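4-hydroxybenzoyl-CoA thioesterase (Pseudomonas sp. CBS3, PDB 1LO7) hydrolyses 4-hydroxybenzoyl-CoA to 4-hydroxybenzoate and coenzyme A, the last step in the conversion of 4-chlorobenzoate to 4-hydroxybenzoate. Local coordinates at residues R29-A34 against M111-I116; P45-T50 against R54-T59; R117-N122 against E131-Y136. One frame throughout, in Å; residues are numbered along the deposited sequence.

How the contacts relate
All three contacts are buried, but contact 1 lies near the centre of the chain while contacts 2 and 3 sit together about 16 Å from it, their centres about 9 Å apart. Contacts 1 and 3 draw on successive parts of strand 107-123; contact 2 uses the neighbouring strand 56-68. In contact 1 a helix packs on the sheet through one leucine. Contact 2 is a tight local turn joining an indole-over-glycine CH-pi contact to a few hydrogen bonds, two of them weak, and contact 3 is wholly apolar and aromatic. A salt bridge from Asp32 to Arg117 joins contacts 1 and 3, and one from Arg54 to Asp135 joins 2 and 3. Each contact also touches 4-hydroxyphenacyl coenzyme A.

Contact 1 of 3, residues R29-A34 against M111-I116; sequences RWLDAA and MRADEI. With 4CO (4-hydroxyphenacyl coenzyme A), chain B.
Leu31 of helix 25-41 lies on Met111 and Ala113 of strand 107-123, the packing of long helix against curved antiparallel sheet that defines the hot dog fold. The segment axes cross at -57° and approach to 10.6 Å. Leu31 occupies two conformers, and the apolar contacts given here are those of one of them. In that conformer a single branch of the leucine does the touching: CD2 of Leu31 rests 3.5 Å from CB of Ala113 and 3.8 Å from CE of Met111. Leucine and methionine then meet tip to tip, the methionine chain being folded at chi2 (89°) and chi3 (64°) so that its methyl turns in to the helix.

Of the two carboxylates, Asp32 borders the ligand: OD1 of Asp32 lies 3.4 Å from C6B in the hydroxyphenacyl ring of the inhibitor, and OD2 of Asp32 accepts a hydrogen bond from Trp23 of the second subunit. Glu115 runs out straight beyond CG, and its OE1 forms a salt bridge with NH2 of Arg117 and a hydrogen bond with NE2 of His96. Arg117 also pairs with OD1 of Asp32, so it probably offsets the like charges where OD1 of Asp32 and OE1 of Glu115 stand 5.7 Å apart. Where apolar and polar surfaces join, OE2 of Glu115 comes 3.6 Å from CB of Leu31.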
# COMPACT_ATOMS: atom_id res chain seq x y z
N ARG A 29 -5.23 -7.06 -0.54
CA ARG A 29 -4.92 -6.50 -1.86
C ARG A 29 -4.96 -7.67 -2.83
O ARG A 29 -5.54 -7.56 -3.90
CB ARG A 29 -3.47 -5.97 -1.92
CG ARG A 29 -3.25 -4.62 -1.27
CD ARG A 29 -2.11 -3.86 -1.97
NE ARG A 29 -0.84 -4.53 -1.81
CZ ARG A 29 -0.21 -5.23 -2.74
NH1 ARG A 29 -0.72 -5.36 -3.94
NH2 ARG A 29 0.98 -5.83 -2.47
N TRP A 30 -4.36 -8.78 -2.45
CA TRP A 30 -4.33 -9.92 -3.35
C TRP A 30 -5.72 -10.55 -3.57
O TRP A 30 -6.05 -11.02 -4.71
CB TRP A 30 -3.28 -10.96 -2.93
CG TRP A 30 -1.92 -10.35 -2.86
CD1 TRP A 30 -1.40 -9.40 -3.69
CD2 TRP A 30 -0.91 -10.65 -1.90
NE1 TRP A 30 -0.11 -9.09 -3.29
CE2 TRP A 30 0.20 -9.83 -2.18
CE3 TRP A 30 -0.87 -11.51 -0.79
CZ2 TRP A 30 1.33 -9.91 -1.38
CZ3 TRP A 30 0.26 -11.57 -0.02
CH2 TRP A 30 1.35 -10.77 -0.31
N LEU A 31 -6.52 -10.59 -2.49
CA LEU A 31 -7.88 -11.13 -2.59
C LEU A 31 -8.68 -10.27 -3.57
O LEU A 31 -9.41 -10.75 -4.41
CB LEU A 31 -8.58 -11.17 -1.22
CG LEU A 31 -8.50 -12.54 -0.54
CD1 LEU A 31 -7.30 -13.33 -1.02
CD2 LEU A 31 -8.51 -12.41 0.98
N ASP A 32 -8.50 -8.94 -3.49
CA ASP A 32 -9.21 -8.03 -4.40
C ASP A 32 -8.79 -8.26 -5.86
O ASP A 32 -9.63 -8.22 -6.79
CB ASP A 32 -9.05 -6.56 -3.99
CG ASP A 32 -10.10 -5.74 -4.68
OD1 ASP A 32 -11.29 -6.00 -4.53
OD2 ASP A 32 -9.65 -4.75 -5.43
N ALA A 33 -7.49 -8.52 -6.08
CA ALA A 33 -7.06 -8.77 -7.46
C ALA A 33 -7.62 -10.11 -7.92
O ALA A 33 -8.05 -10.30 -9.07
CB ALA A 33 -5.52 -8.80 -7.52
N ALA A 34 -7.61 -11.10 -7.00
CA ALA A 34 -8.13 -12.42 -7.40
C ALA A 34 -9.64 -12.34 -7.68
O ALA A 34 -10.18 -13.02 -8.53
CB ALA A 34 -7.88 -13.45 -6.30
N MET A 111 -4.16 -18.96 4.06
CA MET A 111 -5.27 -18.16 4.54
C MET A 111 -6.51 -18.39 3.69
O MET A 111 -6.43 -18.95 2.58
CB MET A 111 -4.93 -16.66 4.75
CG MET A 111 -4.74 -15.86 3.48
SD MET A 111 -6.25 -15.13 2.82
CE MET A 111 -6.87 -13.91 4.01
N ARG A 112 -7.65 -17.98 4.20
CA ARG A 112 -8.87 -18.15 3.43
C ARG A 112 -9.82 -17.01 3.75
O ARG A 112 -9.80 -16.47 4.86
CB ARG A 112 -9.55 -19.49 3.77
CG ARG A 112 -10.88 -19.66 3.02
CD ARG A 112 -11.47 -21.09 3.07
NE ARG A 112 -10.82 -22.11 2.22
CZ ARG A 112 -10.29 -23.29 2.63
NH1 ARG A 112 -10.30 -23.68 3.91
NH2 ARG A 112 -9.76 -24.09 1.72
N ALA A 113 -10.66 -16.63 2.77
CA ALA A 113 -11.59 -15.59 3.06
C ALA A 113 -12.88 -15.78 2.25
O ALA A 113 -12.82 -16.20 1.09
CB ALA A 113 -11.03 -14.19 2.73
N ASP A 114 -14.02 -15.49 2.89
CA ASP A 114 -15.30 -15.53 2.23
C ASP A 114 -15.69 -14.06 2.20
O ASP A 114 -15.94 -13.43 3.24
CB ASP A 114 -16.37 -16.29 2.99
CG ASP A 114 -16.20 -17.76 2.77
OD1 ASP A 114 -15.52 -18.21 1.88
OD2 ASP A 114 -16.85 -18.50 3.61
N GLU A 115 -15.73 -13.50 0.98
CA GLU A 115 -16.10 -12.11 0.77
C GLU A 115 -17.52 -12.01 0.27
O GLU A 115 -17.91 -12.79 -0.60
CB GLU A 115 -15.18 -11.43 -0.31
CG GLU A 115 -13.69 -11.37 0.10
CD GLU A 115 -12.88 -10.68 -0.96
OE1 GLU A 115 -13.11 -10.79 -2.14
OE2 GLU A 115 -11.88 -9.98 -0.48
N ILE A 116 -18.25 -11.04 0.79
CA ILE A 116 -19.59 -10.82 0.31
C ILE A 116 -19.53 -9.51 -0.46
O ILE A 116 -19.17 -8.48 0.08
CB ILE A 116 -20.66 -10.77 1.39
CG1 ILE A 116 -20.61 -12.09 2.21
CG2 ILE A 116 -22.01 -10.54 0.70
CD1 ILE A 116 -21.80 -12.29 3.17
N1A 4CO B . -23.44 -8.95 5.40
C2A 4CO B . -24.06 -9.68 4.42
N3A 4CO B . -24.68 -9.22 3.37
C4A 4CO B . -24.66 -7.87 3.32
C5A 4CO B . -24.08 -7.01 4.24
C6A 4CO B . -23.43 -7.60 5.33
N6A 4CO B . -22.84 -6.90 6.28
N7A 4CO B . -24.27 -5.68 3.87
C8A 4CO B . -24.97 -5.75 2.73
N9A 4CO B . -25.25 -7.04 2.37
C1D 4CO B . -26.06 -7.50 1.24
C2D 4CO B . -27.54 -7.21 1.46
O2D 4CO B . -28.14 -8.18 2.33
C3D 4CO B . -28.04 -7.40 0.04
O3D 4CO B . -27.92 -8.74 -0.36
P3D 4CO B . -29.12 -9.52 -1.04
O7A 4CO B . -29.97 -9.99 0.03
O8A 4CO B . -29.83 -8.64 -1.97
O9A 4CO B . -28.49 -10.71 -1.81
C4D 4CO B . -26.93 -6.65 -0.70
O4D 4CO B . -25.77 -6.69 0.17
C5D 4CO B . -27.23 -5.26 -1.17
O5D 4CO B . -27.34 -4.43 -0.02
P1A 4CO B . -28.59 -3.45 0.10
O1A 4CO B . -28.49 -2.94 1.47
O2A 4CO B . -29.84 -4.13 -0.17
O3A 4CO B . -28.47 -2.35 -0.95
P2A 4CO B . -27.80 -0.90 -0.88
O4A 4CO B . -27.81 -0.38 -2.26
O5A 4CO B . -28.62 -0.05 -0.02
O6A 4CO B . -26.35 -0.89 -0.10
CBP 4CO B . -24.06 -0.66 -0.53
CCP 4CO B . -25.28 -1.56 -0.73
CDP 4CO B . -24.30 0.74 -1.12
CEP 4CO B . -22.83 -1.33 -1.12
CAP 4CO B . -23.86 -0.31 0.95
OAP 4CO B . -23.74 -1.50 1.73
C9P 4CO B . -22.49 0.32 1.18
O9P 4CO B . -22.23 1.41 0.71
N8P 4CO B . -21.50 -0.46 1.90
C7P 4CO B . -20.17 0.14 1.85
C6P 4CO B . -19.34 -0.37 0.66
C5P 4CO B . -17.88 0.00 0.88
O5P 4CO B . -17.51 1.16 1.06
N4P 4CO B . -16.99 -1.14 0.83
C3P 4CO B . -15.60 -0.86 1.15
C2P 4CO B . -14.89 -0.16 0.02
S1P 4CO B . -15.42 -0.68 -1.61
O1B 4CO B . -12.43 -1.68 -2.47
C1B 4CO B . -13.34 -1.25 -3.16
C2B 4CO B . -13.70 -1.96 -4.40
C3B 4CO B . -14.75 -1.44 -5.20
C4B 4CO B . -15.10 -2.09 -6.38
C5B 4CO B . -14.38 -3.23 -6.79
O2B 4CO B . -14.67 -3.86 -8.02
C6B 4CO B . -13.34 -3.75 -5.96
C7B 4CO B . -13.00 -3.11 -4.76
CB 4CO B . -14.12 -0.06 -2.75

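Contact 2 of 3, residues P45-T50 against R54-T59; sequences PPWRQT and RGIVGT. With 4CO (4-hydroxyphenacyl coenzyme A), chain B.
Trp47, in the first turn of helix 47-54, lays its indole over Gly58, whose CA stands 3.5 Å from the centroid of the five-membered ring and 10° off its normal, a CH-pi contact. CA of Gly58 is also 3.5 Å from O2B, the phenol oxygen of 4-hydroxyphenacyl coenzyme A. CH2 of the Trp47 indole meets CG2 of Thr59 at 3.9 Å, the two side chains crossing at about a right angle, and the backbone N of Thr59 gives O2B a nearly straight hydrogen bond of 2.8 Å. Trp47 and Thr59 are substrate-binding residues, and here helix 47-54 turns back into strand 56-68 of the hot dog sheet to close the phenol end of the pocket. An alanine in place of Trp47 takes the indole away from CA of Gly58 and CG2 of Thr59, and would probably leave a gap beside the phenol oxygen and let the Gly58-Thr59 backbone shift. Further along, Thr50 grips the turn twice. Its OG1, set between backbone N and carbonyl carbon (chi1 63°), donates to Ile56 O over 2.8 Å from above the carbonyl plane. The carbonyl O of Thr50 receives Arg54 N at 2.9 Å, with weak bonds from Gly55 N and Ile56 N, and Gly55 leaves the helix with positive phi.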
# COMPACT_ATOMS: atom_id res chain seq x y z
N PRO A 45 -16.48 -7.90 -19.05
CA PRO A 45 -15.59 -6.86 -19.52
C PRO A 45 -14.99 -6.12 -18.32
O PRO A 45 -15.48 -6.23 -17.20
CB PRO A 45 -16.55 -5.89 -20.27
CG PRO A 45 -17.91 -6.56 -20.38
CD PRO A 45 -17.91 -7.59 -19.27
N PRO A 46 -13.95 -5.33 -18.53
CA PRO A 46 -13.37 -4.56 -17.44
C PRO A 46 -14.36 -3.52 -16.96
O PRO A 46 -15.20 -3.04 -17.75
CB PRO A 46 -12.15 -3.83 -18.05
CG PRO A 46 -12.07 -4.28 -19.50
CD PRO A 46 -13.15 -5.30 -19.77
N TRP A 47 -14.26 -3.15 -15.69
CA TRP A 47 -15.21 -2.17 -15.18
C TRP A 47 -15.22 -0.86 -16.00
O TRP A 47 -16.25 -0.20 -16.13
CB TRP A 47 -14.97 -1.87 -13.70
CG TRP A 47 -14.84 -3.10 -12.84
CD1 TRP A 47 -13.90 -3.27 -11.87
CD2 TRP A 47 -15.64 -4.29 -12.87
NE1 TRP A 47 -14.05 -4.49 -11.28
CE2 TRP A 47 -15.12 -5.14 -11.84
CE3 TRP A 47 -16.77 -4.71 -13.63
CZ2 TRP A 47 -15.67 -6.39 -11.56
CZ3 TRP A 47 -17.31 -5.96 -13.33
CH2 TRP A 47 -16.76 -6.77 -12.30
N ARG A 48 -14.06 -0.45 -16.55
CA ARG A 48 -13.97 0.78 -17.34
C ARG A 48 -15.00 0.76 -18.46
O ARG A 48 -15.55 1.77 -18.87
CB ARG A 48 -12.55 0.77 -17.92
CG ARG A 48 -11.98 2.05 -18.46
CD ARG A 48 -10.62 1.75 -19.07
NE ARG A 48 -9.60 1.49 -18.05
CZ ARG A 48 -9.06 0.29 -17.87
NH1 ARG A 48 -9.41 -0.76 -18.62
NH2 ARG A 48 -8.12 0.16 -16.94
N GLN A 49 -15.24 -0.43 -18.98
CA GLN A 49 -16.19 -0.58 -20.05
C GLN A 49 -17.62 -0.76 -19.51
O GLN A 49 -18.60 -0.19 -19.99
CB GLN A 49 -15.71 -1.76 -20.95
CG GLN A 49 -16.65 -2.19 -22.07
CD GLN A 49 -16.06 -3.36 -22.85
OE1 GLN A 49 -14.82 -3.48 -22.95
NE2 GLN A 49 -16.94 -4.24 -23.34
N THR A 50 -17.78 -1.60 -18.46
CA THR A 50 -19.12 -1.81 -17.95
C THR A 50 -19.73 -0.52 -17.43
O THR A 50 -20.95 -0.35 -17.50
CB THR A 50 -19.20 -2.88 -16.83
OG1 THR A 50 -18.44 -2.48 -15.69
CG2 THR A 50 -18.72 -4.23 -17.33
N ARG A 54 -23.39 0.03 -18.96
CA ARG A 54 -24.49 -0.22 -18.10
C ARG A 54 -24.44 0.39 -16.72
O ARG A 54 -25.32 0.16 -15.89
CB ARG A 54 -24.75 -1.72 -18.06
CG ARG A 54 -23.59 -2.54 -17.54
CD ARG A 54 -23.64 -4.00 -18.03
NE ARG A 54 -24.77 -4.81 -17.53
CZ ARG A 54 -24.95 -6.09 -17.84
NH1 ARG A 54 -24.13 -6.76 -18.64
NH2 ARG A 54 -25.99 -6.71 -17.35
N GLY A 55 -23.42 1.19 -16.47
CA GLY A 55 -23.30 1.88 -15.20
C GLY A 55 -22.59 1.12 -14.08
O GLY A 55 -22.41 1.67 -13.00
N ILE A 56 -22.19 -0.12 -14.35
CA ILE A 56 -21.54 -0.96 -13.33
C ILE A 56 -20.14 -0.52 -13.05
O ILE A 56 -19.31 -0.52 -13.95
CB ILE A 56 -21.71 -2.44 -13.67
CG1 ILE A 56 -23.24 -2.77 -13.65
CG2 ILE A 56 -20.93 -3.35 -12.72
CD1 ILE A 56 -23.54 -4.20 -14.09
N VAL A 57 -19.87 -0.12 -11.80
CA VAL A 57 -18.53 0.38 -11.47
C VAL A 57 -17.57 -0.69 -10.96
O VAL A 57 -16.35 -0.48 -10.84
CB VAL A 57 -18.61 1.53 -10.45
CG1 VAL A 57 -19.46 2.66 -10.97
CG2 VAL A 57 -19.16 1.05 -9.10
N GLY A 58 -18.14 -1.83 -10.63
CA GLY A 58 -17.33 -2.88 -10.09
C GLY A 58 -18.15 -3.65 -9.06
O GLY A 58 -19.39 -3.60 -9.09
N THR A 59 -17.44 -4.39 -8.17
CA THR A 59 -18.08 -5.21 -7.13
C THR A 59 -17.54 -4.89 -5.74
O THR A 59 -16.72 -5.62 -5.18
CB THR A 59 -17.88 -6.71 -7.43
OG1 THR A 59 -16.49 -6.98 -7.45
CG2 THR A 59 -18.50 -7.04 -8.77
N1A 4CO B . -23.44 -8.95 5.40
C2A 4CO B . -24.06 -9.68 4.42
N3A 4CO B . -24.68 -9.22 3.37
C4A 4CO B . -24.66 -7.87 3.32
C5A 4CO B . -24.08 -7.01 4.24
C6A 4CO B . -23.43 -7.60 5.33
N6A 4CO B . -22.84 -6.90 6.28
N7A 4CO B . -24.27 -5.68 3.87
C8A 4CO B . -24.97 -5.75 2.73
N9A 4CO B . -25.25 -7.04 2.37
C1D 4CO B . -26.06 -7.50 1.24
C2D 4CO B . -27.54 -7.21 1.46
O2D 4CO B . -28.14 -8.18 2.33
C3D 4CO B . -28.04 -7.40 0.04
O3D 4CO B . -27.92 -8.74 -0.36
P3D 4CO B . -29.12 -9.52 -1.04
O7A 4CO B . -29.97 -9.99 0.03
O8A 4CO B . -29.83 -8.64 -1.97
O9A 4CO B . -28.49 -10.71 -1.81
C4D 4CO B . -26.93 -6.65 -0.70
O4D 4CO B . -25.77 -6.69 0.17
C5D 4CO B . -27.23 -5.26 -1.17
O5D 4CO B . -27.34 -4.43 -0.02
P1A 4CO B . -28.59 -3.45 0.10
O1A 4CO B . -28.49 -2.94 1.47
O2A 4CO B . -29.84 -4.13 -0.17
O3A 4CO B . -28.47 -2.35 -0.95
P2A 4CO B . -27.80 -0.90 -0.88
O4A 4CO B . -27.81 -0.38 -2.26
O5A 4CO B . -28.62 -0.05 -0.02
O6A 4CO B . -26.35 -0.89 -0.10
CBP 4CO B . -24.06 -0.66 -0.53
CCP 4CO B . -25.28 -1.56 -0.73
CDP 4CO B . -24.30 0.74 -1.12
CEP 4CO B . -22.83 -1.33 -1.12
CAP 4CO B . -23.86 -0.31 0.95
OAP 4CO B . -23.74 -1.50 1.73
C9P 4CO B . -22.49 0.32 1.18
O9P 4CO B . -22.23 1.41 0.71
N8P 4CO B . -21.50 -0.46 1.90
C7P 4CO B . -20.17 0.14 1.85
C6P 4CO B . -19.34 -0.37 0.66
C5P 4CO B . -17.88 0.00 0.88
O5P 4CO B . -17.51 1.16 1.06
N4P 4CO B . -16.99 -1.14 0.83
C3P 4CO B . -15.60 -0.86 1.15
C2P 4CO B . -14.89 -0.16 0.02
S1P 4CO B . -15.42 -0.68 -1.61
O1B 4CO B . -12.43 -1.68 -2.47
C1B 4CO B . -13.34 -1.25 -3.16
C2B 4CO B . -13.70 -1.96 -4.40
C3B 4CO B . -14.75 -1.44 -5.20
C4B 4CO B . -15.10 -2.09 -6.38
C5B 4CO B . -14.38 -3.23 -6.79
O2B 4CO B . -14.67 -3.86 -8.02
C6B 4CO B . -13.34 -3.75 -5.96
C7B 4CO B . -13.00 -3.11 -4.76
CB 4CO B . -14.12 -0.06 -2.75

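Contact 3 of 3, residues R117-N122 against E131-Y136. With 4CO (4-hydroxyphenacyl coenzyme A), chain B.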
# COMPACT_ATOMS: atom_id res chain seq x y z
N ARG A 117 -19.85 -9.56 -1.76
CA ARG A 117 -19.79 -8.37 -2.57
C ARG A 117 -21.09 -8.18 -3.33
O ARG A 117 -22.01 -9.04 -3.31
CB ARG A 117 -18.65 -8.55 -3.59
CG ARG A 117 -17.23 -8.44 -2.99
CD ARG A 117 -16.20 -8.90 -4.01
NE ARG A 117 -14.81 -8.97 -3.51
CZ ARG A 117 -13.91 -7.99 -3.69
NH1 ARG A 117 -14.21 -6.82 -4.29
NH2 ARG A 117 -12.68 -8.22 -3.23
N VAL A 118 -21.16 -7.05 -4.02
CA VAL A 118 -22.33 -6.74 -4.84
C VAL A 118 -21.88 -6.01 -6.04
O VAL A 118 -20.84 -5.36 -6.01
CB VAL A 118 -23.27 -5.80 -4.13
CG1 VAL A 118 -23.80 -6.43 -2.85
CG2 VAL A 118 -22.62 -4.44 -3.88
N PHE A 119 -22.68 -6.13 -7.12
CA PHE A 119 -22.42 -5.38 -8.35
C PHE A 119 -23.02 -4.03 -8.04
O PHE A 119 -24.06 -3.97 -7.43
CB PHE A 119 -23.07 -5.96 -9.60
CG PHE A 119 -22.23 -7.11 -10.11
CD1 PHE A 119 -21.19 -6.88 -11.01
CD2 PHE A 119 -22.46 -8.41 -9.67
CE1 PHE A 119 -20.43 -7.94 -11.50
CE2 PHE A 119 -21.70 -9.48 -10.15
CZ PHE A 119 -20.68 -9.24 -11.06
N ALA A 120 -22.34 -2.94 -8.39
CA ALA A 120 -22.93 -1.68 -8.02
C ALA A 120 -22.74 -0.62 -9.07
O ALA A 120 -21.97 -0.76 -10.00
CB ALA A 120 -22.29 -1.16 -6.72
N MET A 121 -23.46 0.47 -8.83
CA MET A 121 -23.42 1.63 -9.68
C MET A 121 -23.19 2.81 -8.81
O MET A 121 -23.46 2.75 -7.62
CB MET A 121 -24.66 1.69 -10.54
CG MET A 121 -24.48 0.54 -11.50
SD MET A 121 -25.73 0.58 -12.74
CE MET A 121 -26.95 1.41 -11.68
N ASN A 122 -22.66 3.87 -9.39
CA ASN A 122 -22.45 5.13 -8.67
C ASN A 122 -23.51 6.09 -9.20
O ASN A 122 -23.44 6.48 -10.35
CB ASN A 122 -21.05 5.78 -8.83
CG ASN A 122 -20.13 5.26 -7.75
OD1 ASN A 122 -20.55 4.97 -6.62
ND2 ASN A 122 -18.86 5.13 -8.12
N GLU A 131 -29.33 -5.91 -8.47
CA GLU A 131 -29.55 -7.32 -8.50
C GLU A 131 -28.47 -7.91 -9.36
O GLU A 131 -28.08 -7.32 -10.37
CB GLU A 131 -30.92 -7.49 -9.14
CG GLU A 131 -31.33 -8.92 -9.44
CD GLU A 131 -32.75 -8.86 -9.88
OE1 GLU A 131 -33.65 -8.61 -9.11
OE2 GLU A 131 -32.89 -9.00 -11.17
N VAL A 132 -27.96 -9.07 -8.97
CA VAL A 132 -26.89 -9.66 -9.77
C VAL A 132 -27.34 -9.84 -11.21
O VAL A 132 -28.32 -10.50 -11.43
CB VAL A 132 -26.35 -10.96 -9.17
CG1 VAL A 132 -25.22 -11.51 -10.02
CG2 VAL A 132 -25.83 -10.73 -7.76
N PRO A 133 -26.63 -9.27 -12.20
CA PRO A 133 -27.05 -9.45 -13.58
C PRO A 133 -27.10 -10.92 -14.03
O PRO A 133 -26.16 -11.70 -13.85
CB PRO A 133 -26.09 -8.62 -14.44
CG PRO A 133 -25.54 -7.58 -13.46
CD PRO A 133 -25.53 -8.26 -12.09
N ALA A 134 -28.24 -11.30 -14.60
CA ALA A 134 -28.39 -12.67 -15.06
C ALA A 134 -27.31 -13.08 -16.02
O ALA A 134 -26.83 -14.21 -15.99
CB ALA A 134 -29.75 -12.81 -15.72
N ASP A 135 -26.92 -12.16 -16.91
CA ASP A 135 -25.89 -12.46 -17.90
C ASP A 135 -24.55 -12.75 -17.24
O ASP A 135 -23.76 -13.53 -17.70
CB ASP A 135 -25.75 -11.43 -19.06
CG ASP A 135 -25.63 -10.03 -18.58
OD1 ASP A 135 -26.22 -9.64 -17.60
OD2 ASP A 135 -24.88 -9.24 -19.30
N TYR A 136 -24.30 -12.09 -16.12
CA TYR A 136 -23.04 -12.31 -15.42
C TYR A 136 -23.03 -13.67 -14.75
O TYR A 136 -22.01 -14.37 -14.74
CB TYR A 136 -22.84 -11.19 -14.40
CG TYR A 136 -22.41 -9.91 -15.05
CD1 TYR A 136 -22.18 -9.82 -16.43
CD2 TYR A 136 -22.28 -8.75 -14.28
CE1 TYR A 136 -21.81 -8.60 -17.03
CE2 TYR A 136 -21.88 -7.55 -14.85
CZ TYR A 136 -21.65 -7.47 -16.23
OH TYR A 136 -21.26 -6.24 -16.77
N1A 4CO B . -23.44 -8.95 5.40
C2A 4CO B . -24.06 -9.68 4.42
N3A 4CO B . -24.68 -9.22 3.37
C4A 4CO B . -24.66 -7.87 3.32
C5A 4CO B . -24.08 -7.01 4.24
C6A 4CO B . -23.43 -7.60 5.33
N6A 4CO B . -22.84 -6.90 6.28
N7A 4CO B . -24.27 -5.68 3.87
C8A 4CO B . -24.97 -5.75 2.73
N9A 4CO B . -25.25 -7.04 2.37
C1D 4CO B . -26.06 -7.50 1.24
C2D 4CO B . -27.54 -7.21 1.46
O2D 4CO B . -28.14 -8.18 2.33
C3D 4CO B . -28.04 -7.40 0.04
O3D 4CO B . -27.92 -8.74 -0.36
P3D 4CO B . -29.12 -9.52 -1.04
O7A 4CO B . -29.97 -9.99 0.03
O8A 4CO B . -29.83 -8.64 -1.97
O9A 4CO B . -28.49 -10.71 -1.81
C4D 4CO B . -26.93 -6.65 -0.70
O4D 4CO B . -25.77 -6.69 0.17
C5D 4CO B . -27.23 -5.26 -1.17
O5D 4CO B . -27.34 -4.43 -0.02
P1A 4CO B . -28.59 -3.45 0.10
O1A 4CO B . -28.49 -2.94 1.47
O2A 4CO B . -29.84 -4.13 -0.17
O3A 4CO B . -28.47 -2.35 -0.95
P2A 4CO B . -27.80 -0.90 -0.88
O4A 4CO B . -27.81 -0.38 -2.26
O5A 4CO B . -28.62 -0.05 -0.02
O6A 4CO B . -26.35 -0.89 -0.10
CBP 4CO B . -24.06 -0.66 -0.53
CCP 4CO B . -25.28 -1.56 -0.73
CDP 4CO B . -24.30 0.74 -1.12
CEP 4CO B . -22.83 -1.33 -1.12
CAP 4CO B . -23.86 -0.31 0.95
OAP 4CO B . -23.74 -1.50 1.73
C9P 4CO B . -22.49 0.32 1.18
O9P 4CO B . -22.23 1.41 0.71
N8P 4CO B . -21.50 -0.46 1.90
C7P 4CO B . -20.17 0.14 1.85
C6P 4CO B . -19.34 -0.37 0.66
C5P 4CO B . -17.88 0.00 0.88
O5P 4CO B . -17.51 1.16 1.06
N4P 4CO B . -16.99 -1.14 0.83
C3P 4CO B . -15.60 -0.86 1.15
C2P 4CO B . -14.89 -0.16 0.02
S1P 4CO B . -15.42 -0.68 -1.61
O1B 4CO B . -12.43 -1.68 -2.47
C1B 4CO B . -13.34 -1.25 -3.16
C2B 4CO B . -13.70 -1.96 -4.40
C3B 4CO B . -14.75 -1.44 -5.20
C4B 4CO B . -15.10 -2.09 -6.38
C5B 4CO B . -14.38 -3.23 -6.79
O2B 4CO B . -14.67 -3.86 -8.02
C6B 4CO B . -13.34 -3.75 -5.96
C7B 4CO B . -13.00 -3.11 -4.76
CB 4CO B . -14.12 -0.06 -2.75
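Phe119 of strand 107-123 meets Tyr136, near the start of helix 134-140, in an oblique aromatic pair through which the C-terminal helix packs against the hot dog sheet. The ring planes stand at 45° and the centroids are 5.1 Å apart. CD2 of Tyr136 comes over one face of the phenylalanine, 3.4 Å from CE1 of Phe119 and displaced toward the rim. With CG of Phe119 anti to the carbonyl carbon (chi1 -80°), the ring projects from the strand into the angle formed by the loop and the helix.

Aliphatic contacts complete the set. CD of Pro133, the N-cap residue of helix 134-140, lies 3.9 Å from CD2 of Phe119, and CG1 of Val132 reaches CE2 of Phe119 at 4.1 Å. The loop thus brings two apolar residues obliquely against the phenylalanine ring while the helix supplies the tyrosine.

The preceding strand residues form a wall of the ligand pocket. NH1 of Arg117 is 3.6 Å from C6B of the inhibitor's phenol ring, an atom at the edge of the guanidinium and near its plane, and the same NH1 donates to Thr59 O. CG1 of Val118 lies 3.6 Å from the ribose oxygen O4D of the ligand.

Phe119 also touches Trp47 of helix 47-54 and Thr59 of strand 56-68, and meets Phe39 of helix 25-41 edge-to-face. Tyr136 packs on Thr50 and Ile56, joining the C-terminal helix to helix 47-54 and the sheet.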